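Local atomic coordinates of haloacid dehalogenase domain protein hydrolase (Planctomyces limnophilus, PDB entry 4OVY), a protein that probably acts as a hydrolase, perhaps a phosphatase, of the haloacid dehalogenase family and binds a calcium ion. Residues R14-Y19 / L253-H258; R37-D42 / P228-G233; F155-V160 / Y176-E181. One frame throughout, in Å; residues are numbered along the deposited sequence.

The three contacts run across one central sheet, whose strands follow one another as 253-260, 230-233, 38-41, 156-161 and 183-195. Interaction 1 lays helix 11-24 on strand 253-260, interaction 2 pairs the next two strands, and interaction 3 packs the loop leading to strand 183-195 against strand 156-161. The centres of interactions 1 and 2 lie 10 Å apart, those of interactions 2 and 3 also 10 Å, and those of interactions 1 and 3 18 Å. Along the chain they are nested: interaction 3 inside the loop closed by interaction 2, and that inside the loop closed by interaction 1. Distant parts of the sequence thus build the core that carries the calcium-binding Asp42 at a strand end.

Interaction 1: R14-Y19 / L253-H258; sequences RAILEY and LGLIVH
Ala15, Ile16 and Tyr19 of helix 11-24 pack on Leu253 and Leu255 at the start of strand 253-260, a helix-on-sheet layer of the Rossmann-like fold found in haloacid dehalogenase proteins. Helix and strand segments run roughly antiparallel, at 156°, with their axes approaching to 10.0 Å. The tightest fit is at Tyr19. Its ring carbon CG points away from the backbone N (chi1 -174°), which carries the ring toward the strand, where one face meets Leu253: CB sits over the middle of that face, 3.8 Å from the ring centroid and only 7° off the normal, a CH-pi contact. The two side chains run past one another head to tail, so that Leu253 CD2 ends beside the root of the tyrosine, 3.8 Å from Tyr19 CB. The same methyl lies 3.9 Å from Ala15 O, while the other, Leu253 CD1, faces Ala15 CB at 4.4 Å. Two residues further up the strand, Leu255 CD2 meets Ile16 CG1, about one turn back along the helix from Tyr19, at 4.1 Å. The tyrosine hydroxyl extends beyond the leucine to a weak hydrogen bond with Val229 O. A serine in place of Tyr19 would probably leave Leu253 CB without its aromatic cover and Val229 O without that hydroxyl. Around this core, Ile290 of strand 290-293 touches both Ala15 and Leu255, Leu146 of helix 141-152 reaches Ile16, and Leu253 and Leu255 bond through their backbones to strand 230-233, where Leu255 also rests on Met230.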
ATOM      1  N   ARG A  14     -20.421  -4.129  23.461  1.00 20.63           N
ATOM      2  CA  ARG A  14     -20.908  -5.507  23.337  1.00 21.67           C
ATOM      3  C   ARG A  14     -20.595  -6.083  21.963  1.00 21.72           C
ATOM      4  O   ARG A  14     -20.105  -7.207  21.853  1.00 22.21           O
ATOM      5  CB  ARG A  14     -22.408  -5.595  23.621  1.00 23.27           C
ATOM      6  CG  ARG A  14     -22.757  -5.354  25.081  1.00 26.89           C
ATOM      7  CD  ARG A  14     -24.198  -5.709  25.403  1.00 29.35           C
ATOM      8  NE  ARG A  14     -25.161  -4.793  24.801  1.00 28.32           N
ATOM      9  CZ  ARG A  14     -25.525  -3.612  25.301  1.00 28.81           C
ATOM     10  NH1 ARG A  14     -25.006  -3.150  26.437  1.00 28.98           N
ATOM     11  NH2 ARG A  14     -26.426  -2.882  24.652  1.00 28.79           N
ATOM     12  N   ALA A  15     -20.866  -5.303  20.921  1.00 22.42           N
ATOM     13  CA  ALA A  15     -20.615  -5.730  19.546  1.00 23.05           C
ATOM     14  C   ALA A  15     -19.135  -5.977  19.274  1.00 20.88           C
ATOM     15  O   ALA A  15     -18.781  -6.961  18.629  1.00 21.82           O
ATOM     16  CB  ALA A  15     -21.152  -4.698  18.566  1.00 23.84           C
ATOM     17  N   ILE A  16     -18.274  -5.084  19.756  1.00 22.08           N
ATOM     18  CA  ILE A  16     -16.842  -5.207  19.528  1.00 20.82           C
ATOM     19  C   ILE A  16     -16.300  -6.464  20.200  1.00 20.72           C
ATOM     20  O   ILE A  16     -15.634  -7.271  19.553  1.00 19.71           O
ATOM     21  CB  ILE A  16     -16.067  -3.965  20.010  1.00 22.04           C
ATOM     22  CG1 ILE A  16     -16.382  -2.775  19.101  1.00 22.24           C
ATOM     23  CG2 ILE A  16     -14.566  -4.237  20.015  1.00 22.65           C
ATOM     24  CD1 ILE A  16     -15.966  -1.441  19.676  1.00 23.13           C
ATOM     25  N   LEU A  17     -16.607  -6.634  21.484  1.00 20.64           N
ATOM     26  CA  LEU A  17     -16.089  -7.781  22.237  1.00 21.93           C
ATOM     27  C   LEU A  17     -16.590  -9.102  21.655  1.00 20.76           C
ATOM     28  O   LEU A  17     -15.810 -10.036  21.487  1.00 22.05           O
ATOM     29  CB  LEU A  17     -16.452  -7.668  23.722  1.00 22.32           C
ATOM     30  CG  LEU A  17     -15.818  -6.497  24.483  1.00 25.46           C
ATOM     31  CD1 LEU A  17     -16.448  -6.372  25.862  1.00 25.59           C
ATOM     32  CD2 LEU A  17     -14.304  -6.636  24.593  1.00 26.45           C
ATOM     33  N   GLU A  18     -17.884  -9.161  21.334  1.00 21.45           N
ATOM     34  CA  GLU A  18     -18.513 -10.360  20.766  1.00 22.16           C
ATOM     35  C   GLU A  18     -17.900 -10.724  19.412  1.00 20.28           C
ATOM     36  O   GLU A  18     -17.560 -11.886  19.153  1.00 20.50           O
ATOM     37  CB  GLU A  18     -20.025 -10.131  20.610  1.00 26.63           C
ATOM     38  CG  GLU A  18     -20.836 -11.340  20.152  1.00 33.26           C
ATOM     39  CD  GLU A  18     -22.325 -11.206  20.478  1.00 47.03           C
ATOM     40  OE1 GLU A  18     -22.891 -10.113  20.226  1.00 55.25           O
ATOM     41  OE2 GLU A  18     -22.933 -12.187  20.993  1.00 48.42           O
ATOM     42  N   TYR A  19     -17.764  -9.724  18.553  1.00 19.37           N
ATOM     43  CA  TYR A  19     -17.247  -9.943  17.210  1.00 20.46           C
ATOM     44  C   TYR A  19     -15.785 -10.387  17.233  1.00 20.58           C
ATOM     45  O   TYR A  19     -15.413 -11.359  16.569  1.00 19.82           O
ATOM     46  CB  TYR A  19     -17.403  -8.673  16.378  1.00 20.27           C
ATOM     47  CG  TYR A  19     -17.018  -8.857  14.935  1.00 19.87           C
ATOM     48  CD1 TYR A  19     -17.858  -9.541  14.063  1.00 21.96           C
ATOM     49  CD2 TYR A  19     -15.825  -8.344  14.437  1.00 22.23           C
ATOM     50  CE1 TYR A  19     -17.522  -9.711  12.731  1.00 23.25           C
ATOM     51  CE2 TYR A  19     -15.477  -8.508  13.097  1.00 21.94           C
ATOM     52  CZ  TYR A  19     -16.326  -9.196  12.253  1.00 21.32           C
ATOM     53  OH  TYR A  19     -15.996  -9.372  10.930  1.00 23.61           O
ATOM     54  N   LEU A 253     -18.041  -6.132  10.493  1.00 19.40           N
ATOM     55  CA  LEU A 253     -18.593  -5.228  11.496  1.00 19.86           C
ATOM     56  C   LEU A 253     -18.254  -3.779  11.151  1.00 19.28           C
ATOM     57  O   LEU A 253     -17.096  -3.448  10.890  1.00 19.63           O
ATOM     58  CB  LEU A 253     -18.046  -5.575  12.887  1.00 22.64           C
ATOM     59  CG  LEU A 253     -18.517  -4.703  14.057  1.00 25.21           C
ATOM     60  CD1 LEU A 253     -20.020  -4.844  14.267  1.00 27.58           C
ATOM     61  CD2 LEU A 253     -17.770  -5.053  15.337  1.00 23.96           C
ATOM     62  N   GLY A 254     -19.270  -2.926  11.138  1.00 18.25           N
ATOM     63  CA  GLY A 254     -19.073  -1.493  10.926  1.00 17.28           C
ATOM     64  C   GLY A 254     -19.567  -0.683  12.111  1.00 18.57           C
ATOM     65  O   GLY A 254     -20.662  -0.935  12.644  1.00 18.92           O
ATOM     66  N   LEU A 255     -18.760   0.285  12.532  1.00 18.48           N
ATOM     67  CA  LEU A 255     -19.162   1.203  13.587  1.00 19.98           C
ATOM     68  C   LEU A 255     -19.014   2.650  13.163  1.00 17.99           C
ATOM     69  O   LEU A 255     -18.173   2.989  12.324  1.00 17.84           O
ATOM     70  CB  LEU A 255     -18.360   0.951  14.868  1.00 22.52           C
ATOM     71  CG  LEU A 255     -18.574  -0.452  15.459  1.00 25.60           C
ATOM     72  CD1 LEU A 255     -17.314  -1.282  15.290  1.00 27.14           C
ATOM     73  CD2 LEU A 255     -18.958  -0.387  16.930  1.00 28.62           C
ATOM     74  N   ILE A 256     -19.841   3.492  13.768  1.00 18.53           N
ATOM     75  CA  ILE A 256     -19.841   4.924  13.518  1.00 20.11           C
ATOM     76  C   ILE A 256     -19.645   5.676  14.836  1.00 19.25           C
ATOM     77  O   ILE A 256     -20.373   5.453  15.801  1.00 20.07           O
ATOM     78  CB  ILE A 256     -21.170   5.373  12.879  1.00 18.88           C
ATOM     79  CG1 ILE A 256     -21.305   4.777  11.476  1.00 20.71           C
ATOM     80  CG2 ILE A 256     -21.257   6.898  12.839  1.00 20.00           C
ATOM     81  CD1 ILE A 256     -22.690   4.921  10.887  1.00 23.22           C
ATOM     82  N   VAL A 257     -18.670   6.574  14.862  1.00 19.70           N
ATOM     83  CA  VAL A 257     -18.460   7.449  16.009  1.00 20.75           C
ATOM     84  C   VAL A 257     -19.384   8.660  15.867  1.00 21.98           C
ATOM     85  O   VAL A 257     -19.204   9.486  14.958  1.00 21.99           O
ATOM     86  CB  VAL A 257     -16.991   7.919  16.114  1.00 20.82           C
ATOM     87  CG1 VAL A 257     -16.797   8.829  17.321  1.00 21.48           C
ATOM     88  CG2 VAL A 257     -16.044   6.732  16.171  1.00 19.68           C
ATOM     89  N   HIS A 258     -20.370   8.746  16.763  1.00 20.54           N
ATOM     90  CA  HIS A 258     -21.350   9.820  16.777  1.00 20.85           C
ATOM     91  C   HIS A 258     -20.970  10.868  17.817  1.00 20.81           C
ATOM     92  O   HIS A 258     -20.894  10.585  19.020  1.00 21.64           O
ATOM     93  CB  HIS A 258     -22.749   9.248  17.059  1.00 22.44           C
ATOM     94  CG  HIS A 258     -23.874  10.210  16.812  1.00 21.77           C
ATOM     95  ND1 HIS A 258     -25.159   9.978  17.256  1.00 22.94           N
ATOM     96  CD2 HIS A 258     -23.907  11.405  16.177  1.00 21.88           C
ATOM     97  CE1 HIS A 258     -25.938  10.983  16.899  1.00 22.30           C
ATOM     98  NE2 HIS A 258     -25.203  11.865  16.243  1.00 22.84           N
TER

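Interaction 2: R37-D42 / P228-G233; sequences RIVTFD and PVMAVG. With CA (calcium ion), chain J.
Val39 turns CG2 away from its own backbone N (chi1 57° for CG1), bringing that methyl alongside Met230, 3.7 Å from Met230 CB; Thr40 likewise has its first branch, OG1, between backbone N and carbonyl carbon (chi1 54°), which sets it 3.4 Å from Ala231 CB. The two side chains leave the sheet by opposite faces. Met230, modelled as selenomethionine, stays extended and points the same way as Val39; two residues on, the Phe41 ring lies beside Val232 in the same manner, with CE2 3.6 Å from Val232 CG2. On the other face Thr40 CG2 rests against the ring of Pro228, at CG. Thr40 OG1 is buried by the contact and finds no polar partner in the model. Between the backbones the strands are parallel. Val229 N, from just outside the strand, supplies the first bond, to Ile38 O; from Thr40 on the ladder is regular, with Thr40 N to Met230 O (3.1 Å), Val232 N to Thr40 O and Asp42 N to Val232 O. Past the last of these bonds Asp42 OD2 binds the calcium ion at 2.3 Å. Asp44 O, Asn234 OD1 and two waters also bind the metal, and Lys216 forms a salt bridge to Asp42 OD1. Asp42, Asp44 and Thr46 are consistent with the DxDx(T/V) motif of haloacid dehalogenase proteins. Helix 141-152 packs on the Phe41 and Val232 face, helix 239-246 on that of Thr40 and Ala231, and strand 156-161 flanks strand 38-41.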
ATOM      1  N   ARG A  37      -7.346 -10.726   9.094  1.00 19.30           N
ATOM      2  CA  ARG A  37      -7.884  -9.819  10.111  1.00 19.54           C
ATOM      3  C   ARG A  37      -7.457  -8.372   9.877  1.00 20.39           C
ATOM      4  O   ARG A  37      -6.598  -7.835  10.577  1.00 21.60           O
ATOM      5  CB  ARG A  37      -7.481 -10.290  11.506  1.00 20.11           C
ATOM      6  CG  ARG A  37      -8.037 -11.665  11.837  1.00 20.46           C
ATOM      7  CD  ARG A  37      -7.645 -12.110  13.234  1.00 20.90           C
ATOM      8  NE  ARG A  37      -7.888 -13.535  13.382  1.00 22.14           N
ATOM      9  CZ  ARG A  37      -7.437 -14.290  14.376  1.00 22.35           C
ATOM     10  NH1 ARG A  37      -6.717 -13.766  15.365  1.00 20.29           N
ATOM     11  NH2 ARG A  37      -7.715 -15.587  14.371  1.00 20.51           N
ATOM     12  N   ILE A  38      -8.077  -7.757   8.878  1.00 19.93           N
ATOM     13  CA  ILE A  38      -7.803  -6.378   8.489  1.00 19.32           C
ATOM     14  C   ILE A  38      -8.933  -5.513   9.014  1.00 19.53           C
ATOM     15  O   ILE A  38     -10.115  -5.824   8.794  1.00 20.05           O
ATOM     16  CB  ILE A  38      -7.773  -6.231   6.948  1.00 20.97           C
ATOM     17  CG1 ILE A  38      -6.733  -7.162   6.316  1.00 22.36           C
ATOM     18  CG2 ILE A  38      -7.549  -4.780   6.537  1.00 22.03           C
ATOM     19  CD1 ILE A  38      -5.360  -7.062   6.933  1.00 24.41           C
ATOM     20  N   VAL A  39      -8.571  -4.434   9.702  1.00 17.33           N
ATOM     21  CA  VAL A  39      -9.535  -3.444  10.178  1.00 18.21           C
ATOM     22  C   VAL A  39      -9.102  -2.049   9.735  1.00 17.63           C
ATOM     23  O   VAL A  39      -7.925  -1.700   9.833  1.00 17.30           O
ATOM     24  CB  VAL A  39      -9.737  -3.504  11.714  1.00 19.30           C
ATOM     25  CG1 VAL A  39      -8.430  -3.327  12.465  1.00 20.10           C
ATOM     26  CG2 VAL A  39     -10.749  -2.463  12.166  1.00 18.68           C
ATOM     27  N   THR A  40     -10.062  -1.268   9.236  1.00 17.56           N
ATOM     28  CA  THR A  40      -9.792   0.068   8.712  1.00 16.69           C
ATOM     29  C   THR A  40     -10.517   1.142   9.516  1.00 17.95           C
ATOM     30  O   THR A  40     -11.697   1.001   9.855  1.00 21.10           O
ATOM     31  CB  THR A  40     -10.180   0.193   7.224  1.00 16.99           C
ATOM     32  OG1 THR A  40     -11.545  -0.203   7.035  1.00 17.69           O
ATOM     33  CG2 THR A  40      -9.274  -0.649   6.363  1.00 17.48           C
ATOM     34  N   PHE A  41      -9.790   2.213   9.812  1.00 16.87           N
ATOM     35  CA  PHE A  41     -10.301   3.362  10.548  1.00 18.30           C
ATOM     36  C   PHE A  41     -10.132   4.625   9.717  1.00 18.47           C
ATOM     37  O   PHE A  41      -9.062   4.871   9.166  1.00 17.35           O
ATOM     38  CB  PHE A  41      -9.494   3.575  11.834  1.00 19.79           C
ATOM     39  CG  PHE A  41      -9.638   2.471  12.842  1.00 19.57           C
ATOM     40  CD1 PHE A  41      -8.859   1.326  12.757  1.00 20.98           C
ATOM     41  CD2 PHE A  41     -10.534   2.589  13.893  1.00 21.73           C
ATOM     42  CE1 PHE A  41      -8.992   0.309  13.689  1.00 21.79           C
ATOM     43  CE2 PHE A  41     -10.671   1.571  14.827  1.00 24.45           C
ATOM     44  CZ  PHE A  41      -9.895   0.436  14.725  1.00 22.41           C
ATOM     45  N   ASP A  42     -11.164   5.457   9.668  1.00 18.83           N
ATOM     46  CA  ASP A  42     -10.952   6.853   9.312  1.00 19.71           C
ATOM     47  C   ASP A  42     -10.122   7.502  10.430  1.00 19.41           C
ATOM     48  O   ASP A  42     -10.038   6.961  11.545  1.00 18.88           O
ATOM     49  CB  ASP A  42     -12.289   7.568   9.147  1.00 22.51           C
ATOM     50  CG  ASP A  42     -12.173   8.881   8.392  1.00 28.17           C
ATOM     51  OD1 ASP A  42     -11.099   9.232   7.866  1.00 27.07           O
ATOM     52  OD2 ASP A  42     -13.191   9.574   8.319  1.00 41.59           O
ATOM     53  N   PRO A 228     -11.605  -5.590   4.194  1.00 17.89           N
ATOM     54  CA  PRO A 228     -11.478  -5.645   5.659  1.00 18.40           C
ATOM     55  C   PRO A 228     -12.649  -6.378   6.312  1.00 18.87           C
ATOM     56  O   PRO A 228     -13.742  -6.420   5.749  1.00 18.15           O
ATOM     57  CB  PRO A 228     -11.463  -4.165   6.077  1.00 16.98           C
ATOM     58  CG  PRO A 228     -11.026  -3.426   4.840  1.00 18.93           C
ATOM     59  CD  PRO A 228     -11.611  -4.203   3.697  1.00 18.68           C
ATOM     60  N   VAL A 229     -12.417  -6.951   7.488  1.00 18.19           N
ATOM     61  CA  VAL A 229     -13.493  -7.603   8.238  1.00 18.03           C
ATOM     62  C   VAL A 229     -14.150  -6.669   9.259  1.00 17.39           C
ATOM     63  O   VAL A 229     -15.172  -7.014   9.857  1.00 19.42           O
ATOM     64  CB  VAL A 229     -13.006  -8.900   8.920  1.00 18.56           C
ATOM     65  CG1 VAL A 229     -12.408  -9.841   7.880  1.00 22.53           C
ATOM     66  CG2 VAL A 229     -12.013  -8.591  10.028  1.00 19.21           C
HETATM   67  N   MSE A 230     -13.569  -5.486   9.446  1.00 16.50           N
HETATM   68  CA  MSE A 230     -14.140  -4.470  10.326  1.00 16.75           C
HETATM   69  C   MSE A 230     -13.729  -3.101   9.859  1.00 16.79           C
HETATM   70  O   MSE A 230     -12.667  -2.940   9.265  1.00 16.96           O
HETATM   71  CB  MSE A 230     -13.628  -4.748  11.735  1.00 17.57           C
HETATM   72  CG  MSE A 230     -14.211  -3.844  12.799  1.00 19.47           C
HETATM   73 SE   MSE A 230     -13.502  -4.477  14.534  1.00 25.70          SE
HETATM   74  CE  MSE A 230     -13.913  -2.880  15.608  1.00 24.30           C
ATOM     75  N   ALA A 231     -14.587  -2.113  10.101  1.00 18.65           N
ATOM     76  CA  ALA A 231     -14.281  -0.728   9.768  1.00 19.37           C
ATOM     77  C   ALA A 231     -14.978   0.207  10.732  1.00 18.76           C
ATOM     78  O   ALA A 231     -16.088  -0.068  11.185  1.00 19.00           O
ATOM     79  CB  ALA A 231     -14.686  -0.409   8.338  1.00 19.45           C
ATOM     80  N   VAL A 232     -14.308   1.311  11.041  1.00 19.33           N
ATOM     81  CA  VAL A 232     -14.859   2.346  11.888  1.00 19.59           C
ATOM     82  C   VAL A 232     -14.697   3.703  11.209  1.00 18.97           C
ATOM     83  O   VAL A 232     -13.607   4.063  10.756  1.00 17.61           O
ATOM     84  CB  VAL A 232     -14.191   2.387  13.278  1.00 21.73           C
ATOM     85  CG1 VAL A 232     -14.940   3.350  14.188  1.00 21.89           C
ATOM     86  CG2 VAL A 232     -14.125   0.986  13.885  1.00 22.00           C
ATOM     87  N   GLY A 233     -15.797   4.442  11.142  1.00 18.06           N
ATOM     88  CA  GLY A 233     -15.808   5.781  10.568  1.00 17.58           C
ATOM     89  C   GLY A 233     -16.664   6.691  11.420  1.00 20.35           C
ATOM     90  O   GLY A 233     -17.056   6.315  12.534  1.00 19.05           O
TER
HETATM   91 CA    CA J 409     -14.118  11.492   9.212  1.00 55.54          CA
HETATM   92  O   HOH W   1     -14.942  10.526   6.697  1.00 53.20           O
HETATM   93  O   HOH W   2     -14.526  13.475   8.701  1.00 35.48           O

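Interaction 3: F155-V160 / Y176-E181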
ATOM      1  N   PHE A 155      -5.138  -8.510  14.736  1.00 21.22           N
ATOM      2  CA  PHE A 155      -5.637  -7.681  13.629  1.00 22.04           C
ATOM      3  C   PHE A 155      -4.537  -6.749  13.167  1.00 21.49           C
ATOM      4  O   PHE A 155      -3.729  -6.307  13.979  1.00 20.70           O
ATOM      5  CB  PHE A 155      -6.806  -6.788  14.053  1.00 23.30           C
ATOM      6  CG  PHE A 155      -8.119  -7.495  14.164  1.00 23.96           C
ATOM      7  CD1 PHE A 155      -8.358  -8.386  15.196  1.00 23.22           C
ATOM      8  CD2 PHE A 155      -9.138  -7.240  13.252  1.00 23.94           C
ATOM      9  CE1 PHE A 155      -9.575  -9.032  15.306  1.00 23.76           C
ATOM     10  CE2 PHE A 155     -10.362  -7.882  13.360  1.00 25.49           C
ATOM     11  CZ  PHE A 155     -10.577  -8.782  14.383  1.00 24.80           C
ATOM     12  N   LYS A 156      -4.520  -6.440  11.872  1.00 22.22           N
ATOM     13  CA  LYS A 156      -3.702  -5.354  11.329  1.00 21.19           C
ATOM     14  C   LYS A 156      -4.586  -4.128  11.184  1.00 18.93           C
ATOM     15  O   LYS A 156      -5.578  -4.154  10.449  1.00 18.15           O
ATOM     16  CB  LYS A 156      -3.118  -5.705   9.957  1.00 24.88           C
ATOM     17  CG  LYS A 156      -2.063  -6.791   9.995  1.00 30.79           C
ATOM     18  CD  LYS A 156      -1.540  -7.144   8.607  1.00 34.50           C
ATOM     19  CE  LYS A 156      -0.399  -6.251   8.151  1.00 34.04           C
ATOM     20  NZ  LYS A 156       0.490  -6.958   7.173  1.00 29.87           N
ATOM     21  N   THR A 157      -4.203  -3.057  11.867  1.00 16.35           N
ATOM     22  CA  THR A 157      -4.991  -1.836  11.939  1.00 17.99           C
ATOM     23  C   THR A 157      -4.483  -0.848  10.892  1.00 18.46           C
ATOM     24  O   THR A 157      -3.322  -0.453  10.935  1.00 19.10           O
ATOM     25  CB  THR A 157      -4.880  -1.180  13.331  1.00 18.76           C
ATOM     26  OG1 THR A 157      -3.498  -0.978  13.662  1.00 20.17           O
ATOM     27  CG2 THR A 157      -5.528  -2.057  14.403  1.00 19.20           C
ATOM     28  N   PHE A 158      -5.352  -0.468   9.958  1.00 18.87           N
ATOM     29  CA  PHE A 158      -5.027   0.516   8.926  1.00 17.91           C
ATOM     30  C   PHE A 158      -5.821   1.812   9.126  1.00 18.55           C
ATOM     31  O   PHE A 158      -6.977   1.796   9.575  1.00 19.08           O
ATOM     32  CB  PHE A 158      -5.405  -0.010   7.537  1.00 17.79           C
ATOM     33  CG  PHE A 158      -4.467  -1.032   6.975  1.00 18.32           C
ATOM     34  CD1 PHE A 158      -4.499  -2.347   7.429  1.00 19.04           C
ATOM     35  CD2 PHE A 158      -3.600  -0.703   5.936  1.00 16.02           C
ATOM     36  CE1 PHE A 158      -3.657  -3.300   6.883  1.00 19.05           C
ATOM     37  CE2 PHE A 158      -2.759  -1.653   5.394  1.00 17.81           C
ATOM     38  CZ  PHE A 158      -2.786  -2.952   5.867  1.00 19.35           C
ATOM     39  N   ILE A 159      -5.210   2.930   8.754  1.00 16.13           N
ATOM     40  CA  ILE A 159      -5.954   4.172   8.556  1.00 18.15           C
ATOM     41  C   ILE A 159      -6.340   4.294   7.082  1.00 18.53           C
ATOM     42  O   ILE A 159      -5.527   4.024   6.195  1.00 16.96           O
ATOM     43  CB  ILE A 159      -5.133   5.400   8.988  1.00 19.51           C
ATOM     44  CG1 ILE A 159      -5.057   5.459  10.513  1.00 20.67           C
ATOM     45  CG2 ILE A 159      -5.747   6.691   8.459  1.00 19.17           C
ATOM     46  CD1 ILE A 159      -4.036   6.455  11.019  1.00 22.55           C
ATOM     47  N   VAL A 160      -7.584   4.700   6.844  1.00 17.95           N
ATOM     48  CA  VAL A 160      -8.104   4.970   5.509  1.00 17.82           C
ATOM     49  C   VAL A 160      -8.818   6.325   5.583  1.00 17.64           C
ATOM     50  O   VAL A 160      -9.976   6.411   5.975  1.00 18.41           O
ATOM     51  CB  VAL A 160      -9.042   3.853   5.015  1.00 18.67           C
ATOM     52  CG1 VAL A 160      -9.489   4.112   3.580  1.00 18.16           C
ATOM     53  CG2 VAL A 160      -8.344   2.498   5.090  1.00 18.61           C
ATOM     54  N   TYR A 176      -0.680   6.374  17.255  1.00 19.55           N
ATOM     55  CA  TYR A 176      -1.687   5.313  17.099  1.00 19.10           C
ATOM     56  C   TYR A 176      -1.114   3.900  17.073  1.00 19.19           C
ATOM     57  O   TYR A 176      -1.877   2.929  17.119  1.00 19.70           O
ATOM     58  CB  TYR A 176      -2.466   5.502  15.784  1.00 18.26           C
ATOM     59  CG  TYR A 176      -3.278   6.769  15.679  1.00 19.11           C
ATOM     60  CD1 TYR A 176      -4.096   7.193  16.722  1.00 19.05           C
ATOM     61  CD2 TYR A 176      -3.267   7.528  14.508  1.00 19.45           C
ATOM     62  CE1 TYR A 176      -4.860   8.345  16.612  1.00 20.26           C
ATOM     63  CE2 TYR A 176      -4.028   8.684  14.391  1.00 19.21           C
ATOM     64  CZ  TYR A 176      -4.822   9.087  15.442  1.00 19.59           C
ATOM     65  OH  TYR A 176      -5.583  10.225  15.332  1.00 19.93           O
ATOM     66  N   GLY A 177       0.206   3.771  16.960  1.00 19.13           N
ATOM     67  CA  GLY A 177       0.827   2.461  16.769  1.00 20.35           C
ATOM     68  C   GLY A 177       0.662   1.929  15.358  1.00 21.23           C
ATOM     69  O   GLY A 177       0.786   0.733  15.129  1.00 22.37           O
ATOM     70  N   ILE A 178       0.395   2.820  14.403  1.00 20.07           N
ATOM     71  CA  ILE A 178       0.145   2.419  13.032  1.00 18.60           C
ATOM     72  C   ILE A 178       1.305   2.883  12.157  1.00 18.57           C
ATOM     73  O   ILE A 178       1.527   4.098  12.014  1.00 20.05           O
ATOM     74  CB  ILE A 178      -1.188   3.005  12.529  1.00 18.93           C
ATOM     75  CG1 ILE A 178      -2.342   2.448  13.372  1.00 19.64           C
ATOM     76  CG2 ILE A 178      -1.382   2.689  11.051  1.00 18.79           C
ATOM     77  CD1 ILE A 178      -3.690   3.084  13.092  1.00 20.88           C
ATOM     78  N   PRO A 179       2.057   1.929  11.574  1.00 17.53           N
ATOM     79  CA  PRO A 179       3.216   2.281  10.763  1.00 18.90           C
ATOM     80  C   PRO A 179       2.813   2.853   9.406  1.00 18.19           C
ATOM     81  O   PRO A 179       1.684   2.663   8.978  1.00 17.99           O
ATOM     82  CB  PRO A 179       3.919   0.941  10.580  1.00 19.91           C
ATOM     83  CG  PRO A 179       2.806  -0.045  10.551  1.00 20.10           C
ATOM     84  CD  PRO A 179       1.789   0.478  11.524  1.00 19.69           C
ATOM     85  N   PRO A 180       3.742   3.536   8.718  1.00 20.53           N
ATOM     86  CA  PRO A 180       3.421   4.225   7.462  1.00 19.09           C
ATOM     87  C   PRO A 180       2.822   3.328   6.385  1.00 18.62           C
ATOM     88  O   PRO A 180       1.937   3.774   5.645  1.00 20.21           O
ATOM     89  CB  PRO A 180       4.769   4.794   7.006  1.00 22.48           C
ATOM     90  CG  PRO A 180       5.603   4.836   8.229  1.00 25.33           C
ATOM     91  CD  PRO A 180       5.150   3.719   9.103  1.00 20.91           C
ATOM     92  N   GLU A 181       3.276   2.075   6.310  1.00 16.74           N
ATOM     93  CA  GLU A 181       2.745   1.126   5.320  1.00 18.35           C
ATOM     94  C   GLU A 181       1.284   0.713   5.572  1.00 17.42           C
ATOM     95  O   GLU A 181       0.700   0.008   4.754  1.00 21.39           O
ATOM     96  CB  GLU A 181       3.657  -0.109   5.173  1.00 19.11           C
ATOM     97  CG  GLU A 181       3.731  -1.047   6.381  1.00 19.75           C
ATOM     98  CD  GLU A 181       4.775  -0.652   7.416  1.00 22.15           C
ATOM     99  OE1 GLU A 181       5.240   0.521   7.436  1.00 20.32           O
ATOM    100  OE2 GLU A 181       5.129  -1.538   8.224  1.00 22.12           O
TER
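Ile178 lies across Thr157 and Ile159, two residues that project from the same face of strand 156-161. Its CG1 is 3.6 Å from Thr157 OG1. The extended arm then carries the end methyl on, so that Ile178 CD1 sits 3.8 Å from Ile159 CG1. Ile159 in turn sends its own tip to the tyrosine ring: CD1 is 3.7 Å from Tyr176 CD2, the two side chains set roughly perpendicular. Phe158 leaves the strand by the opposite face, yet its CE2 comes within 3.9 Å of Glu181 O. Across these segments the contact is made by packing alone; Thr157 OG1 and the Glu181 carboxylate find their partners outside them. Arg151 of helix 141-152 donates from NH2 to both Thr157 OG1 and Tyr176 O, tying the strand to the end of helix 172-176, with Ile178 packed on the same arginine. Gly177, with its positive phi, takes the chain out of helix 172-176, which probably helps bring Ile178 over the strand. Glu181 forms salt bridges to Lys156 and Arg226 of the second subunit, so the loop also joins the dimer interface. Ile159 bonds through its backbone to Gln182, just before the parallel neighbour, strand 183-195. The arrangement is a beta-alpha-beta crossover, as in Rossmann-like folds: strand 156-161, helices 165-168 and 172-176, then the loop, packed against strand 156-161, that leads into strand 183-195.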